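Local coordinates for protein putative pore-forming toxin (Bacteroides vulgatus ATCC 8482, PDB 3KOG) that is of unproven function but is put forward as a pore-forming toxin, with an N-terminal region assigned to the transthyretin clan, at residues I21-I26 against I60-K65; T112-F117 against S182-Y187; E136-I141 against F211-Y216; Q174-S179 against P222-I227; D186-T191 against S215-V220. All coordinates share one frame; numbering follows the deposited sequence. Where two conformers were deposited one is given.

Interaction 1 (I21-I26 against I60-K65); sequences ITPVVI and ININAK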
# COMPACT_ATOMS: atom_id res chain seq x y z
N ILE A 21 0.33 1.26 6.07
CA ILE A 21 1.36 0.32 5.76
C ILE A 21 1.32 -0.86 6.72
O ILE A 21 1.34 -0.68 7.97
CB ILE A 21 2.78 1.01 5.90
CG1 ILE A 21 2.99 2.10 4.84
CG2 ILE A 21 3.93 -0.12 5.78
CD1 ILE A 21 4.17 3.09 5.20
N THR A 22 1.25 -2.05 6.17
CA THR A 22 1.17 -3.27 6.96
C THR A 22 2.41 -4.15 6.75
O THR A 22 2.54 -4.82 5.74
CB THR A 22 -0.12 -4.07 6.65
OG1 THR A 22 -1.28 -3.24 6.90
CG2 THR A 22 -0.21 -5.32 7.50
N PRO A 23 3.32 -4.17 7.74
CA PRO A 23 4.49 -5.03 7.66
C PRO A 23 4.12 -6.50 7.86
O PRO A 23 3.23 -6.81 8.67
CB PRO A 23 5.40 -4.54 8.82
CG PRO A 23 4.74 -3.39 9.39
CD PRO A 23 3.36 -3.29 8.91
N VAL A 24 4.74 -7.35 7.06
CA VAL A 24 4.68 -8.79 7.17
C VAL A 24 6.15 -9.27 7.32
O VAL A 24 6.97 -8.96 6.43
CB VAL A 24 4.09 -9.40 5.91
CG1 VAL A 24 4.07 -10.95 6.03
CG2 VAL A 24 2.69 -8.82 5.59
N VAL A 25 6.50 -9.93 8.44
CA VAL A 25 7.91 -10.32 8.71
C VAL A 25 8.03 -11.83 8.48
O VAL A 25 7.31 -12.64 9.12
CB VAL A 25 8.36 -9.99 10.16
CG1 VAL A 25 9.87 -10.31 10.36
CG2 VAL A 25 8.06 -8.50 10.50
N ILE A 26 8.96 -12.19 7.60
CA ILE A 26 9.18 -13.59 7.22
C ILE A 26 10.55 -14.06 7.68
O ILE A 26 11.59 -13.47 7.36
CB ILE A 26 9.08 -13.81 5.69
CG1 ILE A 26 7.74 -13.36 5.16
CG2 ILE A 26 9.41 -15.30 5.27
CD1 ILE A 26 6.48 -14.03 5.80
N ILE A 60 9.18 5.40 4.18
CA ILE A 60 9.20 4.90 5.57
C ILE A 60 10.05 3.63 5.56
O ILE A 60 9.87 2.79 4.67
CB ILE A 60 7.77 4.49 6.03
CG1 ILE A 60 6.77 5.66 5.85
CG2 ILE A 60 7.77 3.94 7.49
CD1 ILE A 60 7.17 6.93 6.64
N ASN A 61 10.95 3.49 6.52
CA ASN A 61 11.75 2.29 6.63
C ASN A 61 11.17 1.47 7.79
O ASN A 61 10.92 2.00 8.89
CB ASN A 61 13.22 2.62 6.88
CG ASN A 61 13.92 3.20 5.65
OD1 ASN A 61 13.32 3.40 4.61
ND2 ASN A 61 15.19 3.48 5.80
N ILE A 62 10.96 0.20 7.55
CA ILE A 62 10.45 -0.70 8.61
C ILE A 62 11.54 -1.70 8.98
O ILE A 62 12.05 -2.34 8.09
CB ILE A 62 9.21 -1.45 8.16
CG1 ILE A 62 8.09 -0.47 7.81
CG2 ILE A 62 8.64 -2.29 9.33
CD1 ILE A 62 7.96 -0.20 6.34
N ASN A 63 11.90 -1.78 10.26
CA ASN A 63 12.89 -2.73 10.71
C ASN A 63 12.22 -3.81 11.58
O ASN A 63 11.23 -3.52 12.27
CB ASN A 63 13.99 -2.04 11.51
CG ASN A 63 15.01 -1.33 10.61
OD1 ASN A 63 14.71 -0.29 10.02
ND2 ASN A 63 16.21 -1.88 10.53
N ALA A 64 12.75 -5.01 11.52
CA ALA A 64 12.24 -6.11 12.36
C ALA A 64 13.38 -6.89 12.98
O ALA A 64 14.45 -6.97 12.39
CB ALA A 64 11.36 -7.02 11.52
N LYS A 65 13.16 -7.48 14.15
CA LYS A 65 14.18 -8.25 14.89
C LYS A 65 13.45 -9.46 15.45
O LYS A 65 12.34 -9.32 16.00
CB LYS A 65 14.77 -7.49 16.11
CG LYS A 65 15.62 -6.28 15.84
CD LYS A 65 16.29 -5.80 17.20

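Interaction 2 (T112-F117 against S182-Y187); sequences TKHSGF and SVFVDY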
# COMPACT_ATOMS: atom_id res chain seq x y z
N THR A 112 -8.69 1.52 -13.54
CA THR A 112 -9.39 2.59 -12.85
C THR A 112 -10.87 2.19 -12.94
O THR A 112 -11.32 1.75 -14.01
CB THR A 112 -9.13 3.93 -13.54
OG1 THR A 112 -7.74 4.22 -13.48
CG2 THR A 112 -9.87 5.08 -12.86
N LYS A 113 -11.57 2.21 -11.81
CA LYS A 113 -13.03 1.96 -11.75
C LYS A 113 -13.67 3.25 -11.24
O LYS A 113 -13.10 3.93 -10.36
CB LYS A 113 -13.38 0.84 -10.77
CG LYS A 113 -12.66 -0.47 -11.01
CD LYS A 113 -13.38 -1.67 -10.34
CE LYS A 113 -14.04 -1.30 -9.01
NZ LYS A 113 -14.10 -2.45 -8.06
N HIS A 114 -14.83 3.58 -11.77
CA HIS A 114 -15.48 4.81 -11.44
C HIS A 114 -16.98 4.56 -11.34
O HIS A 114 -17.58 4.03 -12.26
CB HIS A 114 -15.21 5.84 -12.53
CG HIS A 114 -15.74 7.20 -12.23
ND1 HIS A 114 -16.21 8.05 -13.20
CD2 HIS A 114 -15.88 7.85 -11.05
CE1 HIS A 114 -16.58 9.19 -12.63
NE2 HIS A 114 -16.40 9.08 -11.33
N SER A 115 -17.57 4.96 -10.22
CA SER A 115 -19.01 4.90 -10.07
C SER A 115 -19.72 5.97 -10.95
O SER A 115 -19.07 6.88 -11.52
CB SER A 115 -19.36 5.14 -8.62
OG SER A 115 -19.10 6.48 -8.26
N GLY A 116 -21.03 5.84 -11.07
CA GLY A 116 -21.87 6.93 -11.56
C GLY A 116 -21.89 8.03 -10.50
O GLY A 116 -21.31 7.87 -9.40
N PHE A 117 -22.55 9.13 -10.83
CA PHE A 117 -22.55 10.36 -10.00
C PHE A 117 -23.85 10.56 -9.24
O PHE A 117 -24.92 10.46 -9.83
CB PHE A 117 -22.41 11.63 -10.87
CG PHE A 117 -21.21 11.64 -11.78
CD1 PHE A 117 -19.95 11.98 -11.31
CD2 PHE A 117 -21.35 11.37 -13.13
CE1 PHE A 117 -18.83 12.01 -12.16
CE2 PHE A 117 -20.24 11.39 -14.00
CZ PHE A 117 -18.98 11.73 -13.51
N SER A 182 -18.83 11.11 -6.75
CA SER A 182 -18.55 9.81 -7.30
C SER A 182 -17.33 9.22 -6.61
O SER A 182 -16.64 9.88 -5.83
CB SER A 182 -18.32 9.88 -8.82
OG SER A 182 -17.17 10.66 -9.14
N VAL A 183 -17.06 7.95 -6.91
CA VAL A 183 -15.89 7.32 -6.32
C VAL A 183 -15.05 6.65 -7.40
O VAL A 183 -15.56 5.91 -8.20
CB VAL A 183 -16.31 6.29 -5.25
CG1 VAL A 183 -15.07 5.65 -4.59
CG2 VAL A 183 -17.19 6.96 -4.19
N PHE A 184 -13.74 6.89 -7.37
CA PHE A 184 -12.77 6.10 -8.12
C PHE A 184 -12.09 5.06 -7.24
O PHE A 184 -11.84 5.29 -6.07
CB PHE A 184 -11.68 6.98 -8.76
CG PHE A 184 -12.15 7.86 -9.86
CD1 PHE A 184 -12.71 9.11 -9.58
CD2 PHE A 184 -11.95 7.50 -11.17
CE1 PHE A 184 -13.13 9.96 -10.65
CE2 PHE A 184 -12.39 8.31 -12.21
CZ PHE A 184 -12.97 9.54 -11.92
N VAL A 185 -11.83 3.90 -7.82
CA VAL A 185 -10.97 2.88 -7.24
C VAL A 185 -9.88 2.59 -8.25
O VAL A 185 -10.16 2.20 -9.39
CB VAL A 185 -11.76 1.61 -6.89
CG1 VAL A 185 -10.83 0.53 -6.33
CG2 VAL A 185 -12.90 1.95 -5.92
N ASP A 186 -8.61 2.75 -7.84
CA ASP A 186 -7.51 2.47 -8.71
C ASP A 186 -6.74 1.27 -8.18
O ASP A 186 -6.35 1.28 -7.04
CB ASP A 186 -6.58 3.65 -8.81
CG ASP A 186 -7.19 4.82 -9.60
OD1 ASP A 186 -7.95 5.58 -9.02
OD2 ASP A 186 -6.91 4.95 -10.80
N TYR A 187 -6.50 0.30 -9.05
CA TYR A 187 -5.62 -0.80 -8.78
C TYR A 187 -4.27 -0.46 -9.34
O TYR A 187 -4.13 -0.20 -10.51
CB TYR A 187 -6.13 -2.09 -9.44
CG TYR A 187 -7.45 -2.61 -8.97
CD1 TYR A 187 -7.98 -2.25 -7.75
CD2 TYR A 187 -8.13 -3.56 -9.72
CE1 TYR A 187 -9.16 -2.75 -7.32
CE2 TYR A 187 -9.33 -4.07 -9.29
CZ TYR A 187 -9.84 -3.63 -8.08
OH TYR A 187 -11.03 -4.14 -7.59

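Interaction 3 (E136-I141 against F211-Y216); sequences EGSEVI and FTVDSY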
# COMPACT_ATOMS: atom_id res chain seq x y z
N GLU A 136 -4.99 -6.86 -3.61
CA GLU A 136 -3.69 -6.78 -2.95
C GLU A 136 -2.99 -8.10 -3.13
O GLU A 136 -3.61 -9.14 -3.41
CB GLU A 136 -3.82 -6.38 -1.45
CG GLU A 136 -2.51 -6.36 -0.54
CD GLU A 136 -1.90 -4.93 -0.28
OE1 GLU A 136 -2.68 -4.04 0.16
OE2 GLU A 136 -0.66 -4.74 -0.46
N GLY A 137 -1.67 -8.04 -3.03
CA GLY A 137 -0.86 -9.22 -3.07
C GLY A 137 0.32 -9.04 -3.99
O GLY A 137 0.66 -7.95 -4.35
N SER A 138 0.93 -10.15 -4.35
CA SER A 138 2.27 -10.16 -4.87
C SER A 138 2.52 -11.50 -5.62
O SER A 138 2.05 -12.55 -5.17
CB SER A 138 3.22 -10.00 -3.70
OG SER A 138 4.54 -9.96 -4.10
N GLU A 139 3.20 -11.40 -6.76
CA GLU A 139 3.62 -12.55 -7.58
C GLU A 139 5.04 -12.34 -8.11
O GLU A 139 5.40 -11.24 -8.57
CB GLU A 139 2.64 -12.80 -8.75
CG GLU A 139 2.26 -11.54 -9.56
CD GLU A 139 1.49 -11.82 -10.87
OE1 GLU A 139 1.06 -12.99 -11.09
OE2 GLU A 139 1.32 -10.86 -11.68
N VAL A 140 5.87 -13.38 -8.07
CA VAL A 140 7.22 -13.32 -8.65
C VAL A 140 7.07 -13.63 -10.14
O VAL A 140 6.54 -14.67 -10.49
CB VAL A 140 8.19 -14.30 -7.97
CG1 VAL A 140 9.54 -14.35 -8.72
CG2 VAL A 140 8.44 -13.86 -6.54
N ILE A 141 7.47 -12.70 -11.01
CA ILE A 141 7.29 -12.90 -12.46
C ILE A 141 8.59 -13.27 -13.14
O ILE A 141 8.60 -13.64 -14.30
CB ILE A 141 6.60 -11.68 -13.15
CG1 ILE A 141 7.49 -10.41 -13.13
CG2 ILE A 141 5.20 -11.48 -12.51
CD1 ILE A 141 6.94 -9.18 -13.88
N PHE A 211 15.40 -11.36 -8.66
CA PHE A 211 14.03 -11.73 -9.02
C PHE A 211 13.17 -10.48 -9.13
O PHE A 211 13.53 -9.40 -8.57
CB PHE A 211 13.45 -12.74 -8.03
CG PHE A 211 13.31 -12.23 -6.61
CD1 PHE A 211 14.39 -12.20 -5.76
CD2 PHE A 211 12.09 -11.82 -6.15
CE1 PHE A 211 14.28 -11.74 -4.45
CE2 PHE A 211 11.94 -11.37 -4.84
CZ PHE A 211 13.05 -11.34 -4.00
N THR A 212 12.09 -10.60 -9.90
CA THR A 212 11.21 -9.47 -10.17
C THR A 212 9.81 -9.78 -9.66
O THR A 212 9.28 -10.87 -9.90
CB THR A 212 11.18 -9.14 -11.67
OG1 THR A 212 12.52 -8.85 -12.12
CG2 THR A 212 10.23 -7.93 -11.94
N VAL A 213 9.23 -8.81 -8.98
CA VAL A 213 7.91 -8.96 -8.36
C VAL A 213 6.87 -7.96 -8.88
O VAL A 213 7.12 -6.75 -8.88
CB VAL A 213 8.01 -8.77 -6.87
CG1 VAL A 213 6.64 -9.01 -6.22
CG2 VAL A 213 9.14 -9.70 -6.30
N ASP A 214 5.69 -8.46 -9.24
CA ASP A 214 4.56 -7.58 -9.43
C ASP A 214 3.71 -7.61 -8.17
O ASP A 214 3.30 -8.67 -7.70
CB ASP A 214 3.67 -8.00 -10.61
CG ASP A 214 4.23 -7.61 -11.97
OD1 ASP A 214 5.20 -6.80 -12.09
OD2 ASP A 214 3.61 -8.06 -12.94
N SER A 215 3.51 -6.44 -7.58
CA SER A 215 2.73 -6.33 -6.36
C SER A 215 1.58 -5.33 -6.61
O SER A 215 1.72 -4.36 -7.38
CB SER A 215 3.57 -5.87 -5.15
OG SER A 215 4.21 -4.65 -5.34
N TYR A 216 0.49 -5.58 -5.92
CA TYR A 216 -0.76 -4.91 -6.18
C TYR A 216 -1.30 -4.29 -4.93
O TYR A 216 -1.21 -4.89 -3.89
CB TYR A 216 -1.80 -5.88 -6.72
CG TYR A 216 -1.39 -6.49 -8.03
CD1 TYR A 216 -0.58 -7.63 -8.07
CD2 TYR A 216 -1.75 -5.90 -9.22
CE1 TYR A 216 -0.16 -8.15 -9.24
CE2 TYR A 216 -1.35 -6.44 -10.43
CZ TYR A 216 -0.56 -7.57 -10.42
OH TYR A 216 -0.13 -8.10 -11.60

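Interaction 4 (Q174-S179 against P222-I227); sequences QVLAHS and PKNEQI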
# COMPACT_ATOMS: atom_id res chain seq x y z
N GLN A 174 -17.48 11.25 2.70
CA GLN A 174 -18.17 12.51 2.77
C GLN A 174 -18.70 12.93 1.40
O GLN A 174 -17.92 13.03 0.44
CB GLN A 174 -17.19 13.52 3.31
CG GLN A 174 -17.75 14.82 3.74
CD GLN A 174 -16.87 15.46 4.81
OE1 GLN A 174 -16.25 14.75 5.61
NE2 GLN A 174 -16.81 16.78 4.83
N VAL A 175 -20.02 13.14 1.32
CA VAL A 175 -20.70 13.73 0.17
C VAL A 175 -20.92 15.18 0.51
O VAL A 175 -21.69 15.49 1.39
CB VAL A 175 -22.08 13.07 -0.14
CG1 VAL A 175 -22.74 13.75 -1.34
CG2 VAL A 175 -21.92 11.59 -0.37
N LEU A 176 -20.23 16.09 -0.17
CA LEU A 176 -20.35 17.51 0.18
C LEU A 176 -21.65 18.10 -0.27
O LEU A 176 -22.37 17.53 -1.10
CB LEU A 176 -19.16 18.33 -0.39
CG LEU A 176 -17.79 18.07 0.25
CD1 LEU A 176 -16.73 18.95 -0.37
CD2 LEU A 176 -17.86 18.31 1.76
N ALA A 177 -21.98 19.26 0.28
CA ALA A 177 -23.08 20.05 -0.26
C ALA A 177 -22.70 20.57 -1.64
O ALA A 177 -21.50 20.77 -1.95
CB ALA A 177 -23.46 21.18 0.69
N HIS A 178 -23.70 20.76 -2.49
CA HIS A 178 -23.52 21.39 -3.82
C HIS A 178 -22.43 20.68 -4.60
O HIS A 178 -21.46 21.31 -5.07
CB HIS A 178 -23.23 22.89 -3.67
CG HIS A 178 -24.28 23.63 -2.89
ND1 HIS A 178 -25.52 23.91 -3.40
CD2 HIS A 178 -24.26 24.16 -1.64
CE1 HIS A 178 -26.23 24.58 -2.51
NE2 HIS A 178 -25.49 24.74 -1.43
N SER A 179 -22.55 19.37 -4.67
CA SER A 179 -21.46 18.51 -5.18
C SER A 179 -21.95 17.43 -6.11
O SER A 179 -23.00 16.84 -5.88
CB SER A 179 -20.72 17.85 -4.01
OG SER A 179 -19.76 16.93 -4.50
N PRO A 222 -12.69 9.27 -3.29
CA PRO A 222 -14.01 9.91 -3.39
C PRO A 222 -13.85 11.32 -3.97
O PRO A 222 -12.89 12.02 -3.64
CB PRO A 222 -14.49 9.98 -1.94
CG PRO A 222 -13.48 9.13 -1.14
CD PRO A 222 -12.23 9.18 -1.90
N LYS A 223 -14.73 11.71 -4.87
CA LYS A 223 -14.62 12.95 -5.62
C LYS A 223 -15.87 13.79 -5.38
O LYS A 223 -17.00 13.25 -5.45
CB LYS A 223 -14.56 12.61 -7.10
CG LYS A 223 -13.29 11.86 -7.48
CD LYS A 223 -12.04 12.74 -7.39
CE LYS A 223 -10.82 12.09 -8.13
NZ LYS A 223 -9.54 12.65 -7.62
N ASN A 224 -15.66 15.06 -5.04
CA ASN A 224 -16.75 16.03 -4.89
C ASN A 224 -16.45 17.14 -5.88
O ASN A 224 -15.53 17.90 -5.67
CB ASN A 224 -16.86 16.55 -3.46
CG ASN A 224 -17.58 15.55 -2.54
OD1 ASN A 224 -18.81 15.45 -2.54
ND2 ASN A 224 -16.81 14.83 -1.76
N GLU A 225 -17.20 17.18 -6.96
CA GLU A 225 -16.92 18.04 -8.11
C GLU A 225 -18.03 19.04 -8.37
O GLU A 225 -19.15 18.88 -7.89
CB GLU A 225 -16.79 17.17 -9.33
CG GLU A 225 -15.61 16.25 -9.24
CD GLU A 225 -15.54 15.32 -10.43
OE1 GLU A 225 -16.58 15.16 -11.13
OE2 GLU A 225 -14.42 14.77 -10.62
N GLN A 226 -17.72 20.03 -9.21
CA GLN A 226 -18.70 21.01 -9.60
C GLN A 226 -19.84 20.34 -10.35
O GLN A 226 -19.59 19.56 -11.28
CB GLN A 226 -18.07 22.09 -10.48
CG GLN A 226 -19.03 23.17 -10.93
CD GLN A 226 -19.53 24.05 -9.79
OE1 GLN A 226 -18.75 24.48 -8.92
NE2 GLN A 226 -20.83 24.34 -9.81
N ILE A 227 -21.07 20.66 -9.95
CA ILE A 227 -22.27 20.31 -10.73
C ILE A 227 -22.42 21.34 -11.85
O ILE A 227 -22.71 22.53 -11.59
CB ILE A 227 -23.55 20.33 -9.89
CG1 ILE A 227 -23.47 19.32 -8.74
CG2 ILE A 227 -24.77 20.03 -10.78
CD1 ILE A 227 -24.67 19.38 -7.84
O HOH W 1 -21.27 22.25 -7.51

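Interaction 5 (D186-T191 against S215-V220); sequences DYMKTT and SYNTIV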
# COMPACT_ATOMS: atom_id res chain seq x y z
N ASP A 186 -8.61 2.75 -7.84
CA ASP A 186 -7.51 2.47 -8.71
C ASP A 186 -6.74 1.27 -8.18
O ASP A 186 -6.35 1.28 -7.04
CB ASP A 186 -6.58 3.65 -8.81
CG ASP A 186 -7.19 4.82 -9.60
OD1 ASP A 186 -7.95 5.58 -9.02
OD2 ASP A 186 -6.91 4.95 -10.80
N TYR A 187 -6.50 0.30 -9.05
CA TYR A 187 -5.62 -0.80 -8.78
C TYR A 187 -4.27 -0.46 -9.34
O TYR A 187 -4.13 -0.20 -10.51
CB TYR A 187 -6.13 -2.09 -9.44
CG TYR A 187 -7.45 -2.61 -8.97
CD1 TYR A 187 -7.98 -2.25 -7.75
CD2 TYR A 187 -8.13 -3.56 -9.72
CE1 TYR A 187 -9.16 -2.75 -7.32
CE2 TYR A 187 -9.33 -4.07 -9.29
CZ TYR A 187 -9.84 -3.63 -8.08
OH TYR A 187 -11.03 -4.14 -7.59
N MSE A 188 -3.28 -0.46 -8.47
CA MSE A 188 -1.91 -0.11 -8.75
C MSE A 188 -1.10 -1.44 -8.89
O MSE A 188 -1.29 -2.38 -8.09
CB MSE A 188 -1.34 0.68 -7.55
CG MSE A 188 -2.18 1.89 -7.06
SE MSE A 188 -2.46 3.13 -8.51
CE MSE A 188 -0.65 3.44 -9.03
N LYS A 189 -0.29 -1.52 -9.94
CA LYS A 189 0.63 -2.63 -10.19
C LYS A 189 2.04 -2.09 -10.08
O LYS A 189 2.39 -1.17 -10.81
CB LYS A 189 0.42 -3.23 -11.58
CG LYS A 189 1.39 -4.40 -11.85
CD LYS A 189 1.12 -5.08 -13.16
CE LYS A 189 1.89 -4.47 -14.28
NZ LYS A 189 1.95 -5.44 -15.44
N THR A 190 2.81 -2.59 -9.13
CA THR A 190 4.14 -2.11 -8.89
C THR A 190 5.11 -3.26 -9.31
O THR A 190 4.97 -4.37 -8.82
CB THR A 190 4.35 -1.70 -7.45
OG1 THR A 190 3.49 -0.59 -7.07
CG2 THR A 190 5.80 -1.32 -7.17
N THR A 191 6.03 -3.00 -10.22
CA THR A 191 7.06 -3.95 -10.66
C THR A 191 8.39 -3.56 -9.99
O THR A 191 8.87 -2.44 -10.16
CB THR A 191 7.22 -4.00 -12.19
OG1 THR A 191 5.92 -4.20 -12.79
CG2 THR A 191 8.24 -5.17 -12.64
N SER A 215 3.51 -6.44 -7.58
CA SER A 215 2.73 -6.33 -6.36
C SER A 215 1.58 -5.33 -6.61
O SER A 215 1.72 -4.36 -7.38
CB SER A 215 3.57 -5.87 -5.15
OG SER A 215 4.21 -4.65 -5.34
N TYR A 216 0.49 -5.58 -5.92
CA TYR A 216 -0.76 -4.91 -6.18
C TYR A 216 -1.30 -4.29 -4.93
O TYR A 216 -1.21 -4.89 -3.89
CB TYR A 216 -1.80 -5.88 -6.72
CG TYR A 216 -1.39 -6.49 -8.03
CD1 TYR A 216 -0.58 -7.63 -8.07
CD2 TYR A 216 -1.75 -5.90 -9.22
CE1 TYR A 216 -0.16 -8.15 -9.24
CE2 TYR A 216 -1.35 -6.44 -10.43
CZ TYR A 216 -0.56 -7.57 -10.42
OH TYR A 216 -0.13 -8.10 -11.60
N ASN A 217 -1.85 -3.09 -5.04
CA ASN A 217 -2.56 -2.47 -3.92
C ASN A 217 -3.63 -1.51 -4.46
O ASN A 217 -3.64 -1.22 -5.64
CB ASN A 217 -1.62 -1.77 -2.94
CG ASN A 217 -0.99 -0.51 -3.49
OD1 ASN A 217 -0.30 -0.54 -4.49
ND2 ASN A 217 -1.23 0.62 -2.82
N THR A 218 -4.48 -1.03 -3.59
CA THR A 218 -5.68 -0.31 -4.03
C THR A 218 -5.74 1.07 -3.36
O THR A 218 -5.46 1.18 -2.15
CB THR A 218 -6.90 -1.12 -3.75
OG1 THR A 218 -6.82 -2.41 -4.39
CG2 THR A 218 -8.20 -0.41 -4.22
N ILE A 219 -6.01 2.09 -4.20
CA ILE A 219 -6.31 3.45 -3.75
C ILE A 219 -7.77 3.84 -4.08
O ILE A 219 -8.23 3.63 -5.23
CB ILE A 219 -5.31 4.42 -4.33
CG1 ILE A 219 -3.89 4.14 -3.75
CG2 ILE A 219 -5.69 5.87 -4.03
CD1 ILE A 219 -2.79 4.94 -4.47
N VAL A 220 -8.50 4.36 -3.10
CA VAL A 220 -9.90 4.77 -3.26
C VAL A 220 -9.92 6.31 -3.18
O VAL A 220 -9.32 6.91 -2.27
CB VAL A 220 -10.78 4.18 -2.12
CG1 VAL A 220 -12.30 4.56 -2.32
CG2 VAL A 220 -10.63 2.70 -2.08
O HOH W 2 -8.67 6.01 -6.67
O HOH W 3 1.40 -1.95 -6.02
O HOH W 4 6.72 -4.98 -6.48
O HOH W 5 1.55 1.47 -5.71

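Interaction 1 (I21-I26 against I60-K65)
Ile21 turns its CG1 branch beside the backbone N (chi1 -67°) and its CG2 anti to that N, which sends two methyl ends across to two different isoleucines. Ile21 CD1, at the end of an extended chain, reaches Ile60 CG1 at 3.7 Å. Ile21 CG2 takes the other neighbour and lies 4.1 Å from Ile62 CD1. Ile62 has an unusual second torsion (chi2 99°), and this swings its CD1 to the Ile21 side while CG2 stays near Pro23. Ile62 CG2 sits 4.0 Å from Pro23 CB, and the two side chains meet at about a right angle. Farther on, Ala64 CB meets both methyls of Val25, 3.8 Å from Val25 CG1 and from Val25 CG2. No hydrogen bond joins the two segments. Their axes pass 8.7 Å apart and their directions differ by 36°, and the contact is made by side chains. Every touching residue points its CB at the other strand, and most are buried. Val90, Ile92 and Leu94 of strand 85-94 add to this apolar layer from beside 21-26. Ile40, Phe42 and Val75 add to it from the strands that flank 58-66. Two sheets packed face to face through aliphatic side chains, at a modest angle, are characteristic of a beta sandwich, consistent with the transthyretin-clan assignment of this region.

Interaction 2 (T112-F117 against S182-Y187)
Strands 112-114 and 182-187 pair antiparallel, with Lys113 and Val185 as a hydrogen-bonded pair between the non-hydrogen-bonded pairs Thr112-Asp186 and His114-Phe184. The His114 ring lies over the face of the Phe184 ring in an offset stack. The centroids are 3.8 Å apart and the planes differ by 7°. His114 CG stands anti to the backbone N (chi1 -175°), which lays the imidazole over the phenyl ring and carries NE2 on to Ser182. His114 NE2 and Ser182 OG share a hydrogen bond of 2.8 Å at the edge of the imidazole, so the stack and the bond together fix the ring's rotation. Ser115 N donates to Val183 O, and Ser115 OG accepts from Val183 N at 2.9 Å. Ser115 OG also donates to Gly116 O at 2.8 Å. At the other end Thr112 OG1 donates to Asp186 OD2 at 2.9 Å, from above the carboxylate plane, and Thr112 CG2 rests at the edge of the Phe184 ring. Phe117 CD1 touches Ser182 CB. Strand 179-198 lies between 98-120 and 207-225 in the sheet. Phe184 also packs on Lys223 of 207-225, and Tyr187 OH bonds to Thr133 O.

Interaction 3 (E136-I141 against F211-Y216)
Tyr216 and Glu139 make the polar side-chain link of this strand pair. Tyr216 OH donates to Glu139 OE2 at 3.1 Å; the oxygen lies at the ring edge, and the hydroxyl meets it from above the carboxylate plane. Glu139 CG sits between the backbone N and the carbonyl carbon (chi1 47°), and the extended chain beyond it brings OE2 to the hydroxyl. Glu139 OE2 is also 3.8 Å from Asp214 OD2, a like-charge approach that the hydroxyl may ease. Asp214 has partners of its own in Thr191 and, weakly, Lys189.

Backbone bonds hold the antiparallel register. Glu139 and Asp214 bond both ways at 2.9 Å, N to O, and Ile141 N donates to Thr212 O. Tyr216 N gives a bond of 2.8 Å to Gly137 O, whereas the return bond from Gly137 N is weak. The backbone angles of Gly137 would jam a CB against the preceding carbonyl. Strand 207-225 here has 126-143 on one edge and 179-198 on the other, so the pair belongs to the long-stranded part of the mixed sheet.

Apolar contacts cluster at the far end. Val140 CG2 meets Phe211 CD2 and Val213 CG2, both at 4.2 Å. Ile141 CG1 lies 3.9 Å from Thr212 CG2. Separately, the Ile141 CD1 methyl lies against a carboxylate, 3.4 Å from Asp214 OD1.

Interaction 4 (Q174-S179 against P222-I227)
Asn224 OD1 is gripped by two donors, Leu176 N in the turn after strand 162-175 and Ser179 OG at the start of strand 179-198. Ser179 OG donates to Asn224 OD1 at 2.6 Å, in the carbonyl plane and on a lone pair. Leu176 N donates to Asn224 OD1 at 2.8 Å from above that plane, 51° out of it. The other half of the amide is used as well. Asn224 ND2 donates to Gln174 O at 3.1 Å, and the acceptor lies almost in the amide plane. A chi1 of 174° swings the Ser179 hydroxyl away from its own N and across to the asparagine. Leu176 crosses Asn224 at about a right angle, with Leu176 CG 3.8 Å from Asn224 CG.

Farther along, Ile227 CG1 packs 3.6 Å from Ser179 C. A water closes the end of the contact: it donates to His178 O at 2.6 Å and accepts from Ile227 N at 2.9 Å. His178 and Ser179 face Asn120 as a G1 beta bulge, and the His178 ring is held by His230.

With three bonds on one primary amide, both the position and the flip of Asn224 are set. The amide satisfies Gln174 O and Leu176 N where the chain turns towards strand 179-198.

Interaction 5 (D186-T191 against S215-V220)
The beta hairpin of strands 179-198 and 207-225 supplies this contact, and its backbones pair antiparallel from Asp186-Ile219 to Thr190-Ser215. Asp186 N donates to Ile219 O at 2.8 Å, and Thr190 N to Ser215 O at 2.7 Å. Met188, a selenomethionine, pairs with Asn217 between them. On the face of Lys189 and Tyr216, the lysine chain runs alongside the tyrosine. With chi1 at 180° the lysine chain sets out along the ring, and Lys189 CG comes 3.7 Å from Tyr216 CE2. Tyr187 and Thr218 share this face, with Thr218 CG2 at the edge of the Tyr187 ring; Thr218 OG1 bonds to Lys135 O.

The hairpin is central in the sheet, since 98-120 and 126-143 flank its two strands. Its other face is partly wet. One water bridges Ser215 O and Asn217 OD1 and lies 2.7 Å from Thr190 OG1, which also bonds to Ser107. Another links Asp186 OD1 to Ile219 O. Between these waters Met188 CG packs 4.0 Å from Ile219 CD1.

In the fold
From the N terminus, interaction 1 closes first, joining strands 18-27 and 58-66 and so packing the small three-stranded sheet on the mixed sheet. It ends before any other contact opens. Interaction 2 then closes a loop from 112-117 to 182-187. Interactions 3 and 4 start inside that loop and end beyond it, on strand 207-225, so each crosses interaction 2. They also cross each other. Interaction 5 is the local hairpin and falls within the span of interaction 4. It shares Asp186 and Tyr187 with interaction 2, and Ser215 and Tyr216 with interaction 3. Strand 207-225 thus carries interactions 3, 5 and 4 in turn along its length.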